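Local coordinates for probable adhesion protein (Pseudomonas aeruginosa PAO1, PDB 6R3Z), which probably serves as the periplasmic solute-binding protein of a ferrous-iron transport system, holding a divalent metal ion, here nickel, between its two lobes, at residues Ala174-Ala179 and Val194-His199; Val222-Ile227 and Tyr246-Ile251; Val107-Thr112 and Ala179-Leu184. One frame throughout, in Å; residues are numbered along the deposited sequence.

Contact 1: residues Ala174-Ala179 and Val194-His199; sequences ATIHGA and VVEPAH. With NI (nickel (II) ion), chain B.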
# COMPACT_ATOMS: atom_id res chain seq x y z
N ALA A 174 -6.02 -10.65 -13.12
CA ALA A 174 -7.12 -10.26 -12.24
C ALA A 174 -6.59 -10.20 -10.79
O ALA A 174 -5.59 -10.85 -10.47
CB ALA A 174 -8.26 -11.26 -12.34
N THR A 175 -7.23 -9.41 -9.92
CA THR A 175 -6.87 -9.33 -8.51
C THR A 175 -8.15 -9.41 -7.68
O THR A 175 -9.21 -9.03 -8.18
CB THR A 175 -6.03 -8.08 -8.14
OG1 THR A 175 -6.84 -6.89 -8.15
CG2 THR A 175 -4.76 -7.92 -8.99
N ILE A 176 -8.06 -9.87 -6.43
CA ILE A 176 -9.26 -9.90 -5.55
C ILE A 176 -9.52 -8.46 -5.04
O ILE A 176 -10.62 -7.93 -5.23
CB ILE A 176 -9.05 -10.89 -4.35
CG1 ILE A 176 -8.91 -12.37 -4.80
CG2 ILE A 176 -10.18 -10.73 -3.29
CD1 ILE A 176 -10.10 -12.98 -5.54
N HIS A 177 -8.49 -7.85 -4.41
CA HIS A 177 -8.51 -6.49 -3.87
C HIS A 177 -7.94 -5.55 -4.93
O HIS A 177 -7.01 -5.94 -5.63
CB HIS A 177 -7.69 -6.43 -2.57
CG HIS A 177 -7.91 -5.22 -1.72
ND1 HIS A 177 -8.94 -5.16 -0.79
CD2 HIS A 177 -7.17 -4.09 -1.61
CE1 HIS A 177 -8.81 -4.00 -0.17
NE2 HIS A 177 -7.73 -3.34 -0.60
N GLY A 178 -8.50 -4.35 -5.07
CA GLY A 178 -8.02 -3.39 -6.08
C GLY A 178 -6.75 -2.64 -5.66
O GLY A 178 -6.66 -1.43 -5.85
N ALA A 179 -5.77 -3.36 -5.10
CA ALA A 179 -4.56 -2.78 -4.53
C ALA A 179 -3.33 -2.72 -5.43
O ALA A 179 -2.35 -2.08 -5.03
CB ALA A 179 -4.18 -3.58 -3.27
N VAL A 194 -11.07 -6.78 -11.22
CA VAL A 194 -10.95 -6.80 -9.76
C VAL A 194 -12.25 -7.46 -9.25
O VAL A 194 -13.36 -7.04 -9.62
CB VAL A 194 -10.73 -5.37 -9.17
CG1 VAL A 194 -10.79 -5.37 -7.64
CG2 VAL A 194 -9.40 -4.77 -9.66
N VAL A 195 -12.11 -8.54 -8.47
CA VAL A 195 -13.25 -9.32 -7.97
C VAL A 195 -14.12 -8.50 -7.00
O VAL A 195 -15.35 -8.54 -7.13
CB VAL A 195 -12.82 -10.69 -7.40
CG1 VAL A 195 -14.04 -11.53 -6.96
CG2 VAL A 195 -11.97 -11.46 -8.41
N GLU A 196 -13.50 -7.79 -6.05
CA GLU A 196 -14.27 -6.97 -5.10
C GLU A 196 -14.96 -5.82 -5.88
O GLU A 196 -14.29 -5.09 -6.62
CB GLU A 196 -13.36 -6.40 -4.02
CG GLU A 196 -12.98 -7.46 -3.00
CD GLU A 196 -12.20 -6.97 -1.79
OE1 GLU A 196 -11.65 -5.85 -1.84
OE2 GLU A 196 -12.15 -7.71 -0.80
N PRO A 197 -16.29 -5.69 -5.79
CA PRO A 197 -16.98 -4.64 -6.58
C PRO A 197 -16.59 -3.20 -6.22
O PRO A 197 -16.77 -2.29 -7.03
CB PRO A 197 -18.46 -4.92 -6.35
CG PRO A 197 -18.52 -5.69 -5.05
CD PRO A 197 -17.24 -6.51 -5.02
N ALA A 198 -16.08 -3.01 -4.99
CA ALA A 198 -15.59 -1.71 -4.48
C ALA A 198 -14.55 -2.01 -3.42
O ALA A 198 -14.50 -3.14 -2.90
CB ALA A 198 -16.74 -0.90 -3.88
N HIS A 199 -13.72 -1.01 -3.10
CA HIS A 199 -12.63 -1.14 -2.13
C HIS A 199 -13.04 -1.82 -0.82
O HIS A 199 -13.82 -1.25 -0.04
CB HIS A 199 -11.97 0.23 -1.84
CG HIS A 199 -10.71 0.12 -1.04
ND1 HIS A 199 -10.33 1.11 -0.15
CD2 HIS A 199 -9.77 -0.86 -1.02
CE1 HIS A 199 -9.19 0.71 0.38
NE2 HIS A 199 -8.83 -0.48 -0.09
NI NI B . -7.02 -1.53 0.39
O HOH W 1 -9.64 -8.12 -0.09
O HOH W 2 -10.95 -3.76 -3.64

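Contact 2: residues Val222-Ile227 and Tyr246-Ile251; sequences VIFSEI and YSLSHI. With NI (nickel (II) ion), chain B.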
# COMPACT_ATOMS: atom_id res chain seq x y z
N VAL A 222 -3.93 -15.24 -14.78
CA VAL A 222 -3.55 -15.30 -13.37
C VAL A 222 -4.47 -14.46 -12.50
O VAL A 222 -5.04 -13.48 -12.98
CB VAL A 222 -2.05 -14.92 -13.12
CG1 VAL A 222 -1.10 -15.74 -14.00
CG2 VAL A 222 -1.80 -13.43 -13.31
N ILE A 223 -4.58 -14.84 -11.22
CA ILE A 223 -5.30 -14.08 -10.22
C ILE A 223 -4.37 -13.88 -9.00
O ILE A 223 -3.75 -14.85 -8.55
CB ILE A 223 -6.72 -14.62 -9.86
CG1 ILE A 223 -7.49 -13.63 -8.93
CG2 ILE A 223 -6.65 -16.05 -9.26
CD1 ILE A 223 -9.03 -13.72 -9.01
N PHE A 224 -4.27 -12.64 -8.52
CA PHE A 224 -3.51 -12.30 -7.33
C PHE A 224 -4.47 -12.09 -6.18
O PHE A 224 -5.28 -11.14 -6.21
CB PHE A 224 -2.61 -11.07 -7.53
CG PHE A 224 -1.53 -11.25 -8.57
CD1 PHE A 224 -0.39 -12.01 -8.30
CD2 PHE A 224 -1.66 -10.67 -9.83
CE1 PHE A 224 0.60 -12.18 -9.28
CE2 PHE A 224 -0.68 -10.86 -10.81
CZ PHE A 224 0.46 -11.59 -10.52
N SER A 225 -4.43 -13.00 -5.19
CA SER A 225 -5.28 -12.92 -3.99
C SER A 225 -4.55 -12.23 -2.82
O SER A 225 -3.38 -11.86 -2.93
CB SER A 225 -5.81 -14.30 -3.61
OG SER A 225 -4.77 -15.16 -3.17
N GLU A 226 -5.26 -12.05 -1.69
CA GLU A 226 -4.71 -11.38 -0.51
C GLU A 226 -4.12 -12.33 0.51
O GLU A 226 -4.81 -13.24 0.99
CB GLU A 226 -5.83 -10.56 0.20
CG GLU A 226 -6.32 -9.35 -0.59
CD GLU A 226 -5.20 -8.36 -0.81
OE1 GLU A 226 -4.82 -7.66 0.15
OE2 GLU A 226 -4.64 -8.36 -1.93
N ILE A 227 -2.87 -12.06 0.92
CA ILE A 227 -2.26 -12.81 2.02
C ILE A 227 -2.80 -12.26 3.37
O ILE A 227 -3.06 -13.04 4.29
CB ILE A 227 -0.70 -12.69 1.99
CG1 ILE A 227 -0.10 -13.25 0.68
CG2 ILE A 227 -0.08 -13.37 3.21
CD1 ILE A 227 1.40 -12.85 0.40
N TYR A 246 -1.89 -16.78 -7.36
CA TYR A 246 -0.73 -16.25 -6.66
C TYR A 246 -1.29 -15.30 -5.58
O TYR A 246 -2.46 -14.91 -5.68
CB TYR A 246 0.22 -15.50 -7.61
CG TYR A 246 0.75 -16.36 -8.74
CD1 TYR A 246 0.04 -16.49 -9.93
CD2 TYR A 246 1.96 -17.04 -8.62
CE1 TYR A 246 0.52 -17.28 -10.97
CE2 TYR A 246 2.45 -17.84 -9.67
CZ TYR A 246 1.71 -17.96 -10.83
OH TYR A 246 2.13 -18.72 -11.90
N SER A 247 -0.51 -15.01 -4.55
CA SER A 247 -0.97 -14.14 -3.48
C SER A 247 0.04 -13.03 -3.22
O SER A 247 1.26 -13.24 -3.34
CB SER A 247 -1.25 -14.95 -2.22
OG SER A 247 -2.29 -15.90 -2.44
N LEU A 248 -0.50 -11.85 -2.91
CA LEU A 248 0.25 -10.63 -2.65
C LEU A 248 -0.11 -10.03 -1.30
O LEU A 248 -1.19 -10.29 -0.75
CB LEU A 248 0.02 -9.60 -3.77
CG LEU A 248 0.41 -10.00 -5.21
CD1 LEU A 248 -0.02 -8.93 -6.18
CD2 LEU A 248 1.94 -10.28 -5.35
N SER A 249 0.80 -9.19 -0.79
CA SER A 249 0.64 -8.50 0.47
C SER A 249 0.22 -7.04 0.25
O SER A 249 0.87 -6.31 -0.48
CB SER A 249 1.92 -8.56 1.29
OG SER A 249 1.76 -7.83 2.50
N HIS A 250 -0.82 -6.62 0.98
CA HIS A 250 -1.29 -5.23 1.01
C HIS A 250 -0.38 -4.46 2.04
O HIS A 250 -0.56 -3.25 2.24
CB HIS A 250 -2.74 -5.24 1.54
CG HIS A 250 -3.55 -3.98 1.36
ND1 HIS A 250 -3.24 -2.81 2.05
CD2 HIS A 250 -4.73 -3.80 0.72
CE1 HIS A 250 -4.22 -1.95 1.76
NE2 HIS A 250 -5.12 -2.50 0.95
N ILE A 251 0.56 -5.18 2.72
CA ILE A 251 1.48 -4.64 3.75
C ILE A 251 0.59 -3.98 4.86
O ILE A 251 0.66 -2.77 5.13
CB ILE A 251 2.57 -3.71 3.14
CG1 ILE A 251 3.17 -4.35 1.83
CG2 ILE A 251 3.67 -3.40 4.22
CD1 ILE A 251 4.22 -3.52 1.05
NI NI B . -7.02 -1.53 0.39
O HOH W 3 -2.62 -8.93 1.33

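Contact 3: residues Val107-Thr112 and Ala179-Leu184; sequences VVNPHT and AYDYLL. With NI (nickel (II) ion), chain B.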
# COMPACT_ATOMS: atom_id res chain seq x y z
N VAL A 107 -13.10 5.69 -9.79
CA VAL A 107 -12.69 6.05 -8.43
C VAL A 107 -11.16 6.11 -8.46
O VAL A 107 -10.54 5.23 -9.07
CB VAL A 107 -13.20 5.03 -7.36
CG1 VAL A 107 -12.94 5.55 -5.94
CG2 VAL A 107 -14.68 4.68 -7.53
N VAL A 108 -10.54 7.14 -7.85
CA VAL A 108 -9.07 7.23 -7.80
C VAL A 108 -8.58 6.07 -6.89
O VAL A 108 -9.11 5.89 -5.79
CB VAL A 108 -8.59 8.62 -7.32
CG1 VAL A 108 -7.17 8.57 -6.75
CG2 VAL A 108 -8.68 9.66 -8.44
N ASN A 109 -7.61 5.29 -7.39
CA ASN A 109 -7.08 4.16 -6.63
C ASN A 109 -6.17 4.71 -5.50
O ASN A 109 -5.16 5.35 -5.77
CB ASN A 109 -6.32 3.18 -7.54
CG ASN A 109 -6.02 1.86 -6.84
OD1 ASN A 109 -5.65 1.83 -5.65
ND2 ASN A 109 -6.15 0.75 -7.56
N PRO A 110 -6.50 4.45 -4.22
CA PRO A 110 -5.70 5.02 -3.13
C PRO A 110 -4.44 4.23 -2.74
O PRO A 110 -3.74 4.67 -1.81
CB PRO A 110 -6.70 5.06 -1.97
CG PRO A 110 -7.59 3.87 -2.20
CD PRO A 110 -7.68 3.70 -3.70
N HIS A 111 -4.17 3.07 -3.37
CA HIS A 111 -3.03 2.19 -3.03
C HIS A 111 -1.69 2.63 -3.63
O HIS A 111 -0.93 1.78 -4.13
CB HIS A 111 -3.35 0.74 -3.40
CG HIS A 111 -4.58 0.21 -2.74
ND1 HIS A 111 -5.83 0.35 -3.32
CD2 HIS A 111 -4.71 -0.48 -1.57
CE1 HIS A 111 -6.68 -0.24 -2.50
NE2 HIS A 111 -6.06 -0.73 -1.42
N THR A 112 -1.40 3.94 -3.59
CA THR A 112 -0.15 4.52 -4.14
C THR A 112 1.09 3.94 -3.45
O THR A 112 2.16 3.83 -4.08
CB THR A 112 -0.17 6.05 -3.99
OG1 THR A 112 -0.21 6.37 -2.59
CG2 THR A 112 -1.36 6.71 -4.74
N ALA A 179 -5.77 -3.36 -5.10
CA ALA A 179 -4.56 -2.78 -4.53
C ALA A 179 -3.33 -2.72 -5.43
O ALA A 179 -2.35 -2.08 -5.03
CB ALA A 179 -4.18 -3.58 -3.27
N TYR A 180 -3.33 -3.44 -6.57
CA TYR A 180 -2.09 -3.67 -7.32
C TYR A 180 -1.96 -2.99 -8.69
O TYR A 180 -1.01 -3.29 -9.42
CB TYR A 180 -1.89 -5.19 -7.45
CG TYR A 180 -1.93 -5.84 -6.08
CD1 TYR A 180 -0.94 -5.58 -5.14
CD2 TYR A 180 -3.06 -6.53 -5.65
CE1 TYR A 180 -1.00 -6.10 -3.85
CE2 TYR A 180 -3.15 -7.06 -4.36
CZ TYR A 180 -2.13 -6.81 -3.45
OH TYR A 180 -2.19 -7.31 -2.16
N ASP A 181 -2.85 -2.04 -9.01
CA ASP A 181 -2.74 -1.34 -10.29
C ASP A 181 -1.41 -0.57 -10.39
O ASP A 181 -0.75 -0.68 -11.42
CB ASP A 181 -3.97 -0.45 -10.51
CG ASP A 181 -5.25 -1.27 -10.47
OD1 ASP A 181 -5.72 -1.61 -9.34
OD2 ASP A 181 -5.77 -1.61 -11.55
N TYR A 182 -0.97 0.13 -9.30
CA TYR A 182 0.31 0.86 -9.32
C TYR A 182 1.49 -0.11 -9.38
O TYR A 182 2.48 0.14 -10.07
CB TYR A 182 0.49 1.76 -8.10
CG TYR A 182 -0.54 2.85 -7.97
CD1 TYR A 182 -0.42 4.04 -8.67
CD2 TYR A 182 -1.67 2.67 -7.18
CE1 TYR A 182 -1.38 5.04 -8.58
CE2 TYR A 182 -2.65 3.67 -7.07
CZ TYR A 182 -2.50 4.85 -7.78
OH TYR A 182 -3.44 5.85 -7.71
N LEU A 183 1.39 -1.23 -8.64
CA LEU A 183 2.44 -2.25 -8.62
C LEU A 183 2.64 -2.86 -10.01
O LEU A 183 3.77 -2.94 -10.49
CB LEU A 183 2.10 -3.35 -7.61
CG LEU A 183 3.25 -4.31 -7.28
CD1 LEU A 183 3.22 -4.73 -5.83
CD2 LEU A 183 3.21 -5.53 -8.17
N LEU A 184 1.53 -3.26 -10.67
CA LEU A 184 1.62 -3.88 -11.99
C LEU A 184 2.03 -2.88 -13.07
O LEU A 184 2.70 -3.28 -14.03
CB LEU A 184 0.31 -4.62 -12.32
CG LEU A 184 0.18 -5.91 -11.46
CD1 LEU A 184 -1.25 -6.33 -11.29
CD2 LEU A 184 1.01 -7.06 -12.04
NI NI B . -7.02 -1.53 0.39

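Contact 1: residues Ala174-Ala179 and Val194-His199
His177 and His199 meet at the nickel ion, each giving it NE2; the His177 NE2-nickel bond is 2.2 Å and the His199 NE2-nickel bond 2.1 Å. The two NE2 atoms are close because both bind the metal, not because they bond to each other, and the ring planes are inclined at 66°. With CG anti to the backbone N (chi1 -165°), the His177 ring is carried out toward the metal and the carboxylate of Glu196. At ND1, the ring's other nitrogen, a single hydrogen is shared between a weak bond to Glu196 OE1 at 3.0 Å, bent to 121° at the hydrogen, and a water that in turn donates to Glu196 OE2 over 2.6 Å. This carboxylate would probably polarise the imidazole and, with the water, may help set its rotation. A second water donates to Glu196 OE1 and accepts from Gly178 N, so both carboxylate oxygens and the Gly178 amide are served. The backbones join through two nearly straight bonds, Val195 N to Thr175 O (3.0 Å) and Glu196 N to Ile176 O (3.0 Å), both in the carbonyl plane. They carry the parallel pairing of Thr175 with Val194 just past the strand ends. Thr175 OG1 donates to His177 O at 2.7 Å, from above that carbonyl's plane, bridging Thr175 and the metal ligand's own carbonyl. Val194 CG1 packs against Ile176 O and Gly178 N, while Ile176 CD1 lies beside Val195 CG2 at 3.7 Å. Strand 172-175 runs between strands 193-194 and 220-226 of the parallel sheet, and helices 205-217 and 234-241 cover Val195, the latter also reaching Ile176.

Contact 2: residues Val222-Ile227 and Tyr246-Ile251
Phe224 packs on Tyr246 and Leu248 where strands 222-226 and 246-248 pair in parallel, Phe224 opposite Tyr246 and Glu226 opposite Leu248, the short segments' axes at 43°. Its CG stands beside the backbone N (chi1 -63°), which brings the ring over toward the partner strand. CB touches Leu248 CD1 at 3.6 Å, and CG rests on the same methyl. Further out, CD1 lies 3.6 Å from Tyr246 CB with Leu248 CD1 and CG also near, and CE1 still meets Tyr246 CB; the side chain also packs on Val173 and Thr175 of strand 172-175. The phenyl ring thus passes obliquely over Tyr246 CB and the CD1 branch of Leu248, while the Tyr246 ring crosses Val222 at a slant, CE1 meeting CG1. Ser225 and Ser247 sit on the other face, Ser247 OG donating to Ser225 OG at 2.7 Å. Between the strands, Tyr246 N binds Ile223 O, Ser225 N binds Tyr246 O, Leu248 N binds Ser225 O and Ile227 N binds Leu248 O, all nearly straight at hydrogen. At the strand ends a water links the two segments: it donates to Glu226 OE1 (2.8 Å) and Leu248 O and accepts from His250 N (2.9 Å). Glu226 OE2 is bonded to Tyr180 OH. OE1 sits 3.5 Å from His250 CB near the ring edge, in contact only; His250 NE2 binds nickel at 2.2 Å. In an ST turn Ser249 OG accepts from Ile251 N, and the same OG bonds to Glu264. The contact closes a beta-alpha-beta unit through helix 234-241; strand 172-175 flanks strand 220-226 on its other side, and helix 260-277 covers Tyr246 and Ile251.

Contact 3: residues Val107-Thr112 and Ala179-Leu184
His111 lays one face of its imidazole over the backbone of Ala179, whose CA stands 3.6 Å from the ring centroid and only 14° off the normal, a CH-pi contact. Ala179 CB leans toward CD2 of the same ring. The imidazole is held in its own plane by Asn109: OD1 accepts from His111 ND1 at 2.8 Å, almost in the ring plane, and from His111 N at 3.0 Å, which makes an Asx turn. The ND1 bond fixes the ring's rotation, and the bond from His111 N holds the turn; together they help direct NE2 to nickel at 2.2 Å, Asn109 acting as second shell to the metal ligand. Asn109 reaches this position with CG anti to its backbone N (chi1 -167°), and ND2 is then taken up by Gly178 O. Tyr182 runs past Asn109 in the opposite direction, ring and amide planes 74° apart, with CE2 beside Asn109 CB. Its hydroxyl donates to Asn109 O at 2.6 Å, in the carbonyl plane and on a lone pair; Leu94 N gives that hydroxyl a second bond. Thr112 covers one face of the phenol, its CA 4.0 Å from the ring centroid, and its CG2 points the same way as the tyrosine side chain, 3.7 Å from Tyr182 OH. Thr112 OG1 is bonded to Asn88. The loop before helix 116-133 is thus packed against the first turn of helix 181-185, which follows strand 172-175, while helix 260-277 lies against Leu183 and Leu184 of that short helix.

Overall arrangement
All three contacts converge on one nickel ion, with contact centres 10 to 13 Å apart. Contacts 1 and 2 belong to the same parallel sheet, where strands 172-175 and 220-226 are neighbours, and contact 1 closes before contact 2 opens along the chain. Contact 3 shares Ala179 with contact 1, and its segments alternate with those of contact 1; it brings 107-112, from the loop after the other sheet's strand 84-86, against helix 181-185. Together they supply four of six histidine ligands; His41 and His66 complete the site. Metal binding thus probably draws the two lobes together, consistent with the large conformational changes associated with iron binding.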